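Local structure of dimethyl-sulfide monooxygenase (Hyphomicrobium sulfonivorans, 6AK1) at residues A[45-50]-A[424-429]; A[198-203]-A[458-463]; A[259-264]-A[273-278]. The protein oxidises dimethyl sulfide to methanethiol and formaldehyde with NADH and molecular oxygen, using FMN as its cofactor, the first step of dimethyl sulfide degradation. All coordinates share one frame; numbering follows the deposited sequence.

Contact 1: residues A[45-50]-A[424-429]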
ATOM      1  N   GLU A  45      -6.131 -15.088   9.897  1.00 20.42           N
ATOM      2  CA  GLU A  45      -6.933 -15.607   8.802  1.00 23.18           C
ATOM      3  C   GLU A  45      -6.195 -15.498   7.467  1.00 26.24           C
ATOM      4  O   GLU A  45      -6.335 -16.380   6.613  1.00 23.36           O
ATOM      5  CB  GLU A  45      -8.274 -14.867   8.755  1.00 22.73           C
ATOM      6  CG  GLU A  45      -9.142 -15.197   7.552  1.00 24.08           C
ATOM      7  CD  GLU A  45      -9.827 -16.565   7.655  1.00 27.77           C
ATOM      8  OE1 GLU A  45      -9.408 -17.383   8.497  1.00 25.74           O
ATOM      9  OE2 GLU A  45     -10.794 -16.813   6.895  1.00 29.15           O
ATOM     10  N   LEU A  46      -5.381 -14.449   7.284  1.00 23.77           N
ATOM     11  CA  LEU A  46      -4.544 -14.356   6.090  1.00 22.87           C
ATOM     12  C   LEU A  46      -3.522 -15.485   6.008  1.00 22.44           C
ATOM     13  O   LEU A  46      -3.194 -15.927   4.904  1.00 22.75           O
ATOM     14  CB  LEU A  46      -3.833 -13.002   6.040  1.00 22.02           C
ATOM     15  CG  LEU A  46      -4.705 -11.755   5.799  1.00 22.45           C
ATOM     16  CD1 LEU A  46      -3.853 -10.567   5.463  1.00 26.54           C
ATOM     17  CD2 LEU A  46      -5.689 -11.990   4.687  1.00 21.14           C
ATOM     18  N   GLU A  47      -3.005 -15.974   7.145  1.00 22.51           N
ATOM     19  CA  GLU A  47      -2.024 -17.057   7.066  1.00 25.69           C
ATOM     20  C   GLU A  47      -2.677 -18.405   6.799  1.00 23.41           C
ATOM     21  O   GLU A  47      -2.062 -19.270   6.174  1.00 28.33           O
ATOM     22  CB  GLU A  47      -1.172 -17.134   8.344  1.00 27.47           C
ATOM     23  CG  GLU A  47      -0.272 -15.950   8.487  1.00 26.19           C
ATOM     24  CD  GLU A  47       0.982 -16.198   9.310  1.00 25.09           C
ATOM     25  OE1 GLU A  47       0.966 -17.009  10.262  1.00 31.31           O
ATOM     26  OE2 GLU A  47       2.000 -15.555   9.000  1.00 25.58           O
ATOM     27  N   ARG A  48      -3.916 -18.599   7.243  1.00 26.35           N
ATOM     28  CA  ARG A  48      -4.652 -19.800   6.867  1.00 30.24           C
ATOM     29  C   ARG A  48      -4.724 -19.953   5.350  1.00 26.53           C
ATOM     30  O   ARG A  48      -4.738 -21.078   4.838  1.00 29.59           O
ATOM     31  CB  ARG A  48      -6.061 -19.767   7.482  1.00 29.94           C
ATOM     32  CG  ARG A  48      -6.907 -21.010   7.202  1.00 24.35           C
ATOM     33  CD  ARG A  48      -8.252 -20.950   7.899  1.00 27.10           C
ATOM     34  NE  ARG A  48      -9.207 -20.028   7.286  1.00 25.62           N
ATOM     35  CZ  ARG A  48     -10.057 -20.362   6.315  1.00 28.56           C
ATOM     36  NH1 ARG A  48     -10.054 -21.596   5.821  1.00 27.96           N
ATOM     37  NH2 ARG A  48     -10.912 -19.463   5.832  1.00 22.14           N
ATOM     38  N   GLY A  49      -4.739 -18.844   4.616  1.00 29.50           N
ATOM     39  CA  GLY A  49      -4.736 -18.871   3.169  1.00 25.36           C
ATOM     40  C   GLY A  49      -3.411 -18.538   2.519  1.00 30.28           C
ATOM     41  O   GLY A  49      -3.374 -18.389   1.291  1.00 31.36           O
ATOM     42  N   CYS A  50      -2.330 -18.392   3.300  1.00 30.44           N
ATOM     43  CA  CYS A  50      -0.976 -18.110   2.787  1.00 27.59           C
ATOM     44  C   CYS A  50      -0.936 -16.845   1.924  1.00 27.52           C
ATOM     45  O   CYS A  50      -0.186 -16.755   0.944  1.00 25.69           O
ATOM     46  CB  CYS A  50      -0.414 -19.312   2.015  1.00 29.21           C
ATOM     47  SG  CYS A  50      -0.043 -20.783   3.018  1.00 35.56           S
ATOM     48  N   ASP A 424       0.925 -22.954  -1.333  1.00 26.57           N
ATOM     49  CA  ASP A 424       0.268 -23.589  -0.199  1.00 33.89           C
ATOM     50  C   ASP A 424       1.167 -23.639   1.025  1.00 32.46           C
ATOM     51  O   ASP A 424       0.848 -24.342   1.989  1.00 34.48           O
ATOM     52  CB  ASP A 424      -0.224 -24.996  -0.557  1.00 33.73           C
ATOM     53  CG  ASP A 424       0.891 -25.913  -1.006  1.00 40.01           C
ATOM     54  OD1 ASP A 424       2.077 -25.640  -0.709  1.00 37.94           O
ATOM     55  OD2 ASP A 424       0.568 -26.926  -1.657  1.00 50.15           O
ATOM     56  N   SER A 425       2.296 -22.939   0.986  1.00 33.73           N
ATOM     57  CA  SER A 425       3.114 -22.690   2.162  1.00 33.14           C
ATOM     58  C   SER A 425       3.982 -21.478   1.855  1.00 32.78           C
ATOM     59  O   SER A 425       4.002 -20.971   0.732  1.00 33.77           O
ATOM     60  CB  SER A 425       3.954 -23.914   2.543  1.00 29.71           C
ATOM     61  OG  SER A 425       5.033 -24.081   1.649  1.00 33.45           O
ATOM     62  N   TYR A 426       4.695 -21.011   2.865  1.00 28.61           N
ATOM     63  CA  TYR A 426       5.467 -19.785   2.752  1.00 28.87           C
ATOM     64  C   TYR A 426       6.936 -20.075   2.470  1.00 30.05           C
ATOM     65  O   TYR A 426       7.515 -21.018   3.018  1.00 28.24           O
ATOM     66  CB  TYR A 426       5.352 -18.965   4.030  1.00 27.83           C
ATOM     67  CG  TYR A 426       4.048 -18.220   4.204  1.00 23.71           C
ATOM     68  CD1 TYR A 426       3.834 -17.022   3.545  1.00 20.83           C
ATOM     69  CD2 TYR A 426       3.055 -18.689   5.071  1.00 20.21           C
ATOM     70  CE1 TYR A 426       2.673 -16.307   3.723  1.00 20.20           C
ATOM     71  CE2 TYR A 426       1.884 -17.976   5.269  1.00 19.19           C
ATOM     72  CZ  TYR A 426       1.706 -16.777   4.581  1.00 22.58           C
ATOM     73  OH  TYR A 426       0.576 -16.029   4.726  1.00 21.54           O
ATOM     74  N   LYS A 427       7.525 -19.260   1.607  1.00 27.84           N
ATOM     75  CA  LYS A 427       8.971 -19.263   1.428  1.00 29.51           C
ATOM     76  C   LYS A 427       9.624 -18.635   2.661  1.00 30.10           C
ATOM     77  O   LYS A 427       9.157 -17.593   3.138  1.00 25.99           O
ATOM     78  CB  LYS A 427       9.310 -18.488   0.146  1.00 30.21           C
ATOM     79  CG  LYS A 427      10.762 -18.506  -0.288  1.00 36.31           C
ATOM     80  CD  LYS A 427      10.936 -17.747  -1.612  1.00 38.81           C
ATOM     81  CE  LYS A 427      12.402 -17.665  -2.040  1.00 46.30           C
ATOM     82  NZ  LYS A 427      12.581 -16.870  -3.293  1.00 45.92           N
ATOM     83  N   PRO A 428      10.658 -19.244   3.235  1.00 31.28           N
ATOM     84  CA  PRO A 428      11.271 -18.657   4.427  1.00 30.71           C
ATOM     85  C   PRO A 428      11.942 -17.327   4.120  1.00 31.15           C
ATOM     86  O   PRO A 428      12.334 -17.034   2.987  1.00 27.67           O
ATOM     87  CB  PRO A 428      12.299 -19.713   4.864  1.00 34.80           C
ATOM     88  CG  PRO A 428      12.590 -20.490   3.637  1.00 32.86           C
ATOM     89  CD  PRO A 428      11.288 -20.528   2.876  1.00 33.86           C
ATOM     90  N   GLY A 429      12.050 -16.510   5.161  1.00 29.53           N
ATOM     91  CA  GLY A 429      12.820 -15.283   5.134  1.00 24.82           C
ATOM     92  C   GLY A 429      11.949 -14.043   5.206  1.00 25.10           C
ATOM     93  O   GLY A 429      10.734 -14.091   5.421  1.00 23.25           O
TER
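Tyr426 and Cys50 bury most of the surface in this contact, and they show how the residue that ends a helix can become the seat for an aromatic ring from a distant loop. The ring comes to rest on the backbone of Cys50 as much as on its side chain: Tyr426 CZ lies 3.5 Å from Cys50 CA, and CE2 reaches the same carbon at 3.8 Å. Cys50 CB sits over one face of the ring, displaced toward its rim. The sulfur approaches obliquely, SG standing 4.6 Å from the centroid of the Tyr426 ring and 32° off its normal, a Cys sulfur-aromatic contact. With Cys50 SG anti to its own carbonyl carbon (chi1 -68°), the sulfur also meets the chain leading up to the tyrosine, at 3.7 Å from Asp424 C.

Cys50 is the C-prime residue of a Schellman motif, and its positive phi (56°) turns the chain out of the helix, with Cys50 N bonded to Glu47 O at 3.0 Å and Phe51 N paired with Leu46 O. The phenol oxygen of Tyr426, OH, 3.2 Å from Cys50 CA, hydrogen-bonds to Phe51 O, just past the turn. Glu47 is the third contributor: its CG is 3.9 Å from Tyr426 OH, and the two side chains cross at about a right angle. Its carboxylate serves a different partner set, OE2 accepting from the backbone N of Glu97, His98 and Val99.

The ring of His98 stacks with Tyr426. Helix 403-418 touches Cys50 and Asp424 through Arg417, and the loop between helices 403-418 and 431-435 lies across the C-terminal end of helix 36-48.

Contact 2: residues A[198-203]-A[458-463]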
ATOM      1  N   PRO A 198      27.889   9.307  10.617  1.00 25.68           N
ATOM      2  CA  PRO A 198      26.973  10.401  10.264  1.00 24.31           C
ATOM      3  C   PRO A 198      26.786  10.427   8.754  1.00 26.37           C
ATOM      4  O   PRO A 198      27.737  10.241   7.987  1.00 25.22           O
ATOM      5  CB  PRO A 198      27.690  11.660  10.788  1.00 28.43           C
ATOM      6  CG  PRO A 198      29.107  11.248  11.073  1.00 32.21           C
ATOM      7  CD  PRO A 198      29.106   9.764  11.314  1.00 26.82           C
ATOM      8  N   ILE A 199      25.538  10.604   8.315  1.00 23.81           N
ATOM      9  CA  ILE A 199      25.307  10.533   6.877  1.00 24.69           C
ATOM     10  C   ILE A 199      25.694  11.835   6.187  1.00 26.22           C
ATOM     11  O   ILE A 199      25.886  11.848   4.962  1.00 26.84           O
ATOM     12  CB  ILE A 199      23.852  10.130   6.557  1.00 24.36           C
ATOM     13  CG1 ILE A 199      22.854  11.167   7.085  1.00 23.13           C
ATOM     14  CG2 ILE A 199      23.547   8.719   7.113  1.00 20.26           C
ATOM     15  CD1 ILE A 199      21.463  11.040   6.485  1.00 24.06           C
ATOM     16  N   ASN A 200      25.833  12.924   6.942  1.00 24.41           N
ATOM     17  CA  ASN A 200      26.287  14.214   6.409  1.00 28.78           C
ATOM     18  C   ASN A 200      25.474  14.613   5.183  1.00 29.67           C
ATOM     19  O   ASN A 200      26.009  14.985   4.134  1.00 27.47           O
ATOM     20  CB  ASN A 200      27.791  14.187   6.096  1.00 26.29           C
ATOM     21  CG  ASN A 200      28.643  14.290   7.353  1.00 27.02           C
ATOM     22  OD1 ASN A 200      28.284  14.985   8.305  1.00 31.32           O
ATOM     23  ND2 ASN A 200      29.761  13.590   7.367  1.00 24.67           N
ATOM     24  N   HIS A 201      24.157  14.514   5.320  1.00 26.91           N
ATOM     25  CA  HIS A 201      23.265  14.859   4.230  1.00 27.31           C
ATOM     26  C   HIS A 201      22.947  16.343   4.283  1.00 27.58           C
ATOM     27  O   HIS A 201      22.546  16.862   5.327  1.00 29.20           O
ATOM     28  CB  HIS A 201      21.959  14.068   4.278  1.00 27.42           C
ATOM     29  CG  HIS A 201      21.018  14.469   3.192  1.00 25.48           C
ATOM     30  ND1 HIS A 201      21.106  13.958   1.917  1.00 30.94           N
ATOM     31  CD2 HIS A 201      20.047  15.412   3.154  1.00 26.68           C
ATOM     32  CE1 HIS A 201      20.193  14.531   1.151  1.00 32.23           C
ATOM     33  NE2 HIS A 201      19.537  15.418   1.877  1.00 28.05           N
ATOM     34  N   GLN A 202      23.113  17.019   3.150  1.00 29.85           N
ATOM     35  CA  GLN A 202      22.726  18.424   3.066  1.00 38.32           C
ATOM     36  C   GLN A 202      22.321  18.691   1.617  1.00 35.64           C
ATOM     37  O   GLN A 202      23.153  19.063   0.790  1.00 38.53           O
ATOM     38  CB  GLN A 202      23.847  19.343   3.519  1.00 38.69           C
ATOM     39  CG  GLN A 202      23.443  20.810   3.572  1.00 48.44           C
ATOM     40  CD  GLN A 202      24.393  21.634   4.428  1.00 58.87           C
ATOM     41  OE1 GLN A 202      23.964  22.488   5.204  1.00 66.07           O
ATOM     42  NE2 GLN A 202      25.693  21.376   4.291  1.00 58.23           N
ATOM     43  N   GLY A 203      21.054  18.493   1.318  1.00 33.62           N
ATOM     44  CA  GLY A 203      20.527  18.724  -0.009  1.00 35.76           C
ATOM     45  C   GLY A 203      19.799  20.040  -0.090  1.00 32.86           C
ATOM     46  O   GLY A 203      19.941  20.849   0.769  1.00 35.80           O
ATOM     47  N   GLY A 458      35.039   3.670   5.499  1.00 38.25           N
ATOM     48  CA  GLY A 458      36.201   4.520   5.354  1.00 33.61           C
ATOM     49  C   GLY A 458      35.904   5.998   5.300  1.00 33.83           C
ATOM     50  O   GLY A 458      36.819   6.792   5.076  1.00 34.01           O
ATOM     51  N   LYS A 459      34.654   6.398   5.472  1.00 30.83           N
ATOM     52  CA  LYS A 459      34.333   7.804   5.613  1.00 30.96           C
ATOM     53  C   LYS A 459      34.237   8.130   7.097  1.00 30.68           C
ATOM     54  O   LYS A 459      34.404   7.260   7.958  1.00 29.86           O
ATOM     55  CB  LYS A 459      33.045   8.143   4.861  1.00 32.12           C
ATOM     56  CG  LYS A 459      33.142   7.936   3.355  1.00 36.56           C
ATOM     57  CD  LYS A 459      32.202   8.869   2.605  1.00 43.96           C
ATOM     58  CE  LYS A 459      31.935   8.382   1.184  1.00 46.51           C
ATOM     59  NZ  LYS A 459      33.179   8.247   0.380  1.00 48.93           N
ATOM     60  N   GLU A 460      33.959   9.397   7.394  1.00 30.60           N
ATOM     61  CA  GLU A 460      33.902   9.866   8.777  1.00 31.09           C
ATOM     62  C   GLU A 460      32.989   8.986   9.624  1.00 30.16           C
ATOM     63  O   GLU A 460      31.866   8.660   9.217  1.00 26.89           O
ATOM     64  CB  GLU A 460      33.413  11.316   8.816  1.00 30.74           C
ATOM     65  CG  GLU A 460      33.177  11.853  10.224  1.00 34.22           C
ATOM     66  CD  GLU A 460      32.345  13.130  10.228  1.00 37.87           C
ATOM     67  OE1 GLU A 460      32.166  13.748   9.152  1.00 41.68           O
ATOM     68  OE2 GLU A 460      31.855  13.512  11.314  1.00 34.47           O
ATOM     69  N   SER A 461      33.481   8.599  10.799  1.00 27.78           N
ATOM     70  CA  SER A 461      32.738   7.791  11.756  1.00 26.47           C
ATOM     71  C   SER A 461      32.535   8.570  13.050  1.00 28.31           C
ATOM     72  O   SER A 461      33.136   9.629  13.270  1.00 31.25           O
ATOM     73  CB  SER A 461      33.460   6.469  12.047  1.00 28.79           C
ATOM     74  OG  SER A 461      34.552   6.665  12.923  1.00 30.88           O
ATOM     75  N   VAL A 462      31.679   8.033  13.926  1.00 24.40           N
ATOM     76  CA  VAL A 462      31.462   8.667  15.230  1.00 24.41           C
ATOM     77  C   VAL A 462      32.755   8.680  16.049  1.00 27.23           C
ATOM     78  O   VAL A 462      33.059   9.659  16.743  1.00 30.35           O
ATOM     79  CB  VAL A 462      30.315   7.965  15.985  1.00 25.60           C
ATOM     80  CG1 VAL A 462      30.132   8.552  17.367  1.00 25.71           C
ATOM     81  CG2 VAL A 462      29.014   8.069  15.203  1.00 21.51           C
ATOM     82  N   ALA A 463      33.542   7.604  15.969  1.00 25.29           N
ATOM     83  CA  ALA A 463      34.780   7.521  16.746  1.00 32.24           C
ATOM     84  C   ALA A 463      35.793   8.595  16.340  1.00 29.15           C
ATOM     85  O   ALA A 463      36.580   9.045  17.175  1.00 28.81           O
ATOM     86  CB  ALA A 463      35.394   6.126  16.599  1.00 27.52           C
TER
HETATM   87  O   HOH W   1      30.536   9.903   7.327  1.00 24.75           O
HETATM   88  O   HOH W   2      29.517  15.439  10.879  1.00 42.48           O
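Glu460 reaches out to Pro198 and Asn200, crossing each at about a right angle, where the C-terminal tail lies against an excursion from the luciferase-like TIM-barrel fold. Pro198 and Asn200 lead into the short strand 201-202, which pairs antiparallel with strand 207-208. This is a surface contact in which one carboxylate meets both an apolar ring and an amide.

The glutamate chain is stretched out, its CG anti to the backbone N (chi1 174°) and the rest extended, which carries the carboxylate across to the other segment. Its two oxygens divide the work. OE1 accepts a hydrogen bond from Asn200 ND2 at 3.0 Å, with an N-H...O angle of 155°. The donor stays close to the plane of its amide yet comes from well above the carboxylate, 52° out of that plane; the two flat groups are clearly tilted against each other. OE2 lies against the pyrrolidine ring, 3.6 Å from Pro198 CG, and forms a salt bridge with Arg465. That charge probably helps to hold the carboxylate's rotation.

The adjacent ring carbon packs on the tail backbone: Pro198 CD lies 3.6 Å from Glu460 O and reaches a methyl group, CG2 of Val462, at 4.2 Å. Residues flanking the two segments continue the join: Val462 pairs with Val196 through backbone hydrogen bonding, and Tyr456 OH is bonded to Ile199 O.

Two waters complete the polar seam. One gives its hydrogens to two backbone carbonyls, Pro198 O and Glu460 O, the latter also hydrogen-bonded to His197 ND1. The second water donates to Asn200 OD1 at 2.9 Å and to Glu460 OE2 at 3.1 Å.

Contact 3: residues A[259-264]-A[273-278]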
ATOM      1  N   THR A 259       3.169  -3.026 -19.218  1.00 30.18           N
ATOM      2  CA  THR A 259       4.269  -2.910 -20.170  1.00 28.13           C
ATOM      3  C   THR A 259       5.004  -1.583 -19.993  1.00 30.44           C
ATOM      4  O   THR A 259       6.240  -1.547 -19.989  1.00 28.34           O
ATOM      5  CB  THR A 259       3.740  -3.050 -21.604  1.00 29.47           C
ATOM      6  OG1 THR A 259       3.160  -4.350 -21.780  1.00 26.95           O
ATOM      7  CG2 THR A 259       4.854  -2.849 -22.624  1.00 27.98           C
ATOM      8  N   ASP A 260       4.255  -0.480 -19.828  1.00 29.81           N
ATOM      9  CA  ASP A 260       4.882   0.826 -19.600  1.00 32.44           C
ATOM     10  C   ASP A 260       5.691   0.857 -18.305  1.00 30.95           C
ATOM     11  O   ASP A 260       6.814   1.379 -18.282  1.00 30.59           O
ATOM     12  CB  ASP A 260       3.827   1.935 -19.587  1.00 29.00           C
ATOM     13  CG  ASP A 260       3.323   2.282 -20.990  1.00 42.20           C
ATOM     14  OD1 ASP A 260       3.952   1.826 -21.977  1.00 39.47           O
ATOM     15  OD2 ASP A 260       2.314   3.022 -21.110  1.00 42.74           O
ATOM     16  N   ILE A 261       5.135   0.319 -17.213  1.00 31.18           N
ATOM     17  CA  ILE A 261       5.845   0.339 -15.932  1.00 33.02           C
ATOM     18  C   ILE A 261       7.163  -0.415 -16.047  1.00 28.58           C
ATOM     19  O   ILE A 261       8.204   0.052 -15.568  1.00 25.21           O
ATOM     20  CB  ILE A 261       4.956  -0.230 -14.805  1.00 28.58           C
ATOM     21  CG1 ILE A 261       3.936   0.816 -14.349  1.00 29.48           C
ATOM     22  CG2 ILE A 261       5.796  -0.749 -13.637  1.00 26.50           C
ATOM     23  CD1 ILE A 261       2.750   0.225 -13.600  1.00 28.82           C
ATOM     24  N   ARG A 262       7.145  -1.581 -16.706  1.00 27.29           N
ATOM     25  CA  ARG A 262       8.374  -2.364 -16.826  1.00 31.81           C
ATOM     26  C   ARG A 262       9.360  -1.734 -17.816  1.00 33.09           C
ATOM     27  O   ARG A 262      10.574  -1.928 -17.675  1.00 32.79           O
ATOM     28  CB  ARG A 262       8.044  -3.811 -17.209  1.00 31.69           C
ATOM     29  CG  ARG A 262       7.123  -4.520 -16.198  1.00 31.06           C
ATOM     30  CD  ARG A 262       7.039  -6.043 -16.401  1.00 27.62           C
ATOM     31  NE  ARG A 262       5.849  -6.605 -15.767  1.00 30.39           N
ATOM     32  CZ  ARG A 262       5.753  -6.923 -14.477  1.00 30.64           C
ATOM     33  NH1 ARG A 262       6.784  -6.737 -13.656  1.00 28.95           N
ATOM     34  NH2 ARG A 262       4.616  -7.414 -14.003  1.00 27.85           N
ATOM     35  N   ASN A 263       8.872  -0.967 -18.802  1.00 27.45           N
ATOM     36  CA  ASN A 263       9.774  -0.149 -19.612  1.00 32.80           C
ATOM     37  C   ASN A 263      10.456   0.910 -18.749  1.00 31.47           C
ATOM     38  O   ASN A 263      11.673   1.118 -18.834  1.00 30.24           O
ATOM     39  CB  ASN A 263       9.012   0.519 -20.765  1.00 29.68           C
ATOM     40  CG  ASN A 263       8.489  -0.482 -21.795  1.00 32.59           C
ATOM     41  OD1 ASN A 263       8.967  -1.614 -21.889  1.00 32.01           O
ATOM     42  ND2 ASN A 263       7.500  -0.057 -22.576  1.00 34.28           N
ATOM     43  N   GLN A 264       9.676   1.584 -17.901  1.00 31.58           N
ATOM     44  CA  GLN A 264      10.229   2.600 -17.012  1.00 31.59           C
ATOM     45  C   GLN A 264      11.200   1.996 -15.997  1.00 33.18           C
ATOM     46  O   GLN A 264      12.184   2.647 -15.620  1.00 30.91           O
ATOM     47  CB  GLN A 264       9.083   3.353 -16.321  1.00 31.87           C
ATOM     48  CG  GLN A 264       8.409   4.408 -17.225  1.00 30.43           C
ATOM     49  CD  GLN A 264       6.898   4.583 -16.992  1.00 37.11           C
ATOM     50  OE1 GLN A 264       6.368   4.248 -15.934  1.00 40.29           O
ATOM     51  NE2 GLN A 264       6.202   5.105 -18.004  1.00 39.48           N
ATOM     52  N   ASP A 273      11.350  -7.466 -14.105  1.00 29.36           N
ATOM     53  CA  ASP A 273      10.744  -8.191 -13.000  1.00 35.62           C
ATOM     54  C   ASP A 273      11.174  -7.664 -11.629  1.00 34.98           C
ATOM     55  O   ASP A 273      10.925  -8.321 -10.618  1.00 37.09           O
ATOM     56  CB  ASP A 273      11.052  -9.691 -13.120  1.00 38.73           C
ATOM     57  CG  ASP A 273      12.536 -10.008 -12.995  1.00 44.44           C
ATOM     58  OD1 ASP A 273      13.366  -9.092 -13.170  1.00 48.23           O
ATOM     59  OD2 ASP A 273      12.875 -11.184 -12.724  1.00 55.97           O
ATOM     60  N   SER A 274      11.809  -6.494 -11.575  1.00 35.37           N
ATOM     61  CA  SER A 274      12.220  -5.900 -10.308  1.00 31.96           C
ATOM     62  C   SER A 274      11.050  -5.307  -9.538  1.00 31.48           C
ATOM     63  O   SER A 274      11.147  -5.133  -8.317  1.00 28.61           O
ATOM     64  CB  SER A 274      13.262  -4.804 -10.550  1.00 29.59           C
ATOM     65  OG  SER A 274      14.488  -5.356 -11.010  1.00 37.29           O
ATOM     66  N   ILE A 275       9.958  -4.989 -10.225  1.00 25.91           N
ATOM     67  CA  ILE A 275       8.772  -4.403  -9.622  1.00 27.11           C
ATOM     68  C   ILE A 275       7.656  -5.425  -9.726  1.00 27.83           C
ATOM     69  O   ILE A 275       7.387  -5.942 -10.816  1.00 30.19           O
ATOM     70  CB  ILE A 275       8.369  -3.094 -10.323  1.00 26.41           C
ATOM     71  CG1 ILE A 275       9.572  -2.153 -10.435  1.00 27.35           C
ATOM     72  CG2 ILE A 275       7.193  -2.431  -9.608  1.00 24.84           C
ATOM     73  CD1 ILE A 275       9.251  -0.829 -11.145  1.00 24.23           C
ATOM     74  N   LYS A 276       7.012  -5.719  -8.606  1.00 23.27           N
ATOM     75  CA  LYS A 276       5.835  -6.569  -8.602  1.00 23.11           C
ATOM     76  C   LYS A 276       4.618  -5.662  -8.642  1.00 27.39           C
ATOM     77  O   LYS A 276       4.537  -4.704  -7.870  1.00 28.15           O
ATOM     78  CB  LYS A 276       5.820  -7.471  -7.372  1.00 29.08           C
ATOM     79  CG  LYS A 276       7.132  -8.186  -7.144  1.00 24.66           C
ATOM     80  CD  LYS A 276       7.488  -9.054  -8.337  1.00 29.56           C
ATOM     81  CE  LYS A 276       8.948  -9.492  -8.263  1.00 33.57           C
ATOM     82  NZ  LYS A 276       9.320 -10.425  -9.366  1.00 39.03           N
ATOM     83  N   ILE A 277       3.696  -5.934  -9.564  1.00 22.86           N
ATOM     84  CA  ILE A 277       2.594  -5.025  -9.859  1.00 25.12           C
ATOM     85  C   ILE A 277       1.300  -5.627  -9.313  1.00 26.96           C
ATOM     86  O   ILE A 277       0.915  -6.745  -9.674  1.00 25.54           O
ATOM     87  CB  ILE A 277       2.495  -4.737 -11.366  1.00 23.63           C
ATOM     88  CG1 ILE A 277       3.809  -4.122 -11.869  1.00 21.83           C
ATOM     89  CG2 ILE A 277       1.329  -3.819 -11.649  1.00 24.61           C
ATOM     90  CD1 ILE A 277       3.842  -3.817 -13.357  1.00 25.47           C
ATOM     91  N   PHE A 278       0.632  -4.885  -8.443  1.00 21.60           N
ATOM     92  CA  PHE A 278      -0.590  -5.334  -7.801  1.00 23.58           C
ATOM     93  C   PHE A 278      -1.711  -4.404  -8.223  1.00 24.38           C
ATOM     94  O   PHE A 278      -1.547  -3.179  -8.186  1.00 28.91           O
ATOM     95  CB  PHE A 278      -0.454  -5.330  -6.272  1.00 25.57           C
ATOM     96  CG  PHE A 278       0.771  -6.025  -5.772  1.00 25.57           C
ATOM     97  CD1 PHE A 278       1.127  -7.266  -6.275  1.00 28.08           C
ATOM     98  CD2 PHE A 278       1.579  -5.433  -4.805  1.00 30.38           C
ATOM     99  CE1 PHE A 278       2.277  -7.920  -5.815  1.00 31.60           C
ATOM    100  CE2 PHE A 278       2.722  -6.079  -4.330  1.00 30.28           C
ATOM    101  CZ  PHE A 278       3.075  -7.325  -4.842  1.00 28.73           C
TER
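Ile261 and Ile277 meet tip to tip, and their methyl groups form the apolar part of this contact: Ile261 CG2 lies 3.6 Å from Ile277 CD1. With CG1 anti to the carbonyl carbon (chi1 -78°), Ile261 turns its CG2 branch to the strand. The same CG2 also reaches Ile275 CD1, at 4.3 Å, so one branched residue of the helix touches two residues of the facing segment. Met244 and Ile246, from the adjacent strand, continue the apolar layer around these isoleucines.

Such layers are what close a beta-alpha-beta unit, here strand 243-246, helix 251-267 and strand 276-284 of the TIM barrel. The helix lies against the parallel strands it connects, and Ile275 and Ile277 both direct their CB atoms toward it, whereas Lys276 turns the other way and donates from NZ to Asp273 O at 2.9 Å.

Ile277 CD1 also makes a methyl-on-guanidinium contact. It sits 3.7 Å above the plane of the Arg262 group, over its centre, with that extended side chain arriving from the opposite direction.

The polar interactions leave from the guanidinium nitrogens. Arg262 NH1 reaches Ile275 O at 3.0 Å, near the guanidinium plane, but the bond is weak because its N-H...O angle is only 132°; NH1 is also bonded to Arg272 O. NH2 donates to Gly390 O and forms a salt bridge with Asp392, whose carboxylate accepts from Ile277 N as well. A leucine in place of Arg262 would probably leave Asp392 without its charged mate and the carbonyls of Ile275, Arg272 and Gly390 without this donor, and deprive Ile277 CD1 of the flat guanidinium it now packs against.

Overall arrangement
The three contacts join the chain at very different ranges, and none touches another. Contact 3 closes a local barrel unit, with 8 residues between its segments, and along the chain it is nested inside the loops closed by both contact 1 and contact 2. Those two cross, since their segments alternate. Contacts 1 and 3 have centres 25 Å apart and nearest atoms about 9 Å apart; contact 2 is remote, its centre 41 Å from contact 1 and 34 Å from contact 3. Contact 3 comes near the probable FMN site: the Ile261 side chain is about 9 Å from that of Ser230, a cofactor ligand inferred by similarity. Contacts 1 and 2 lie away from that site.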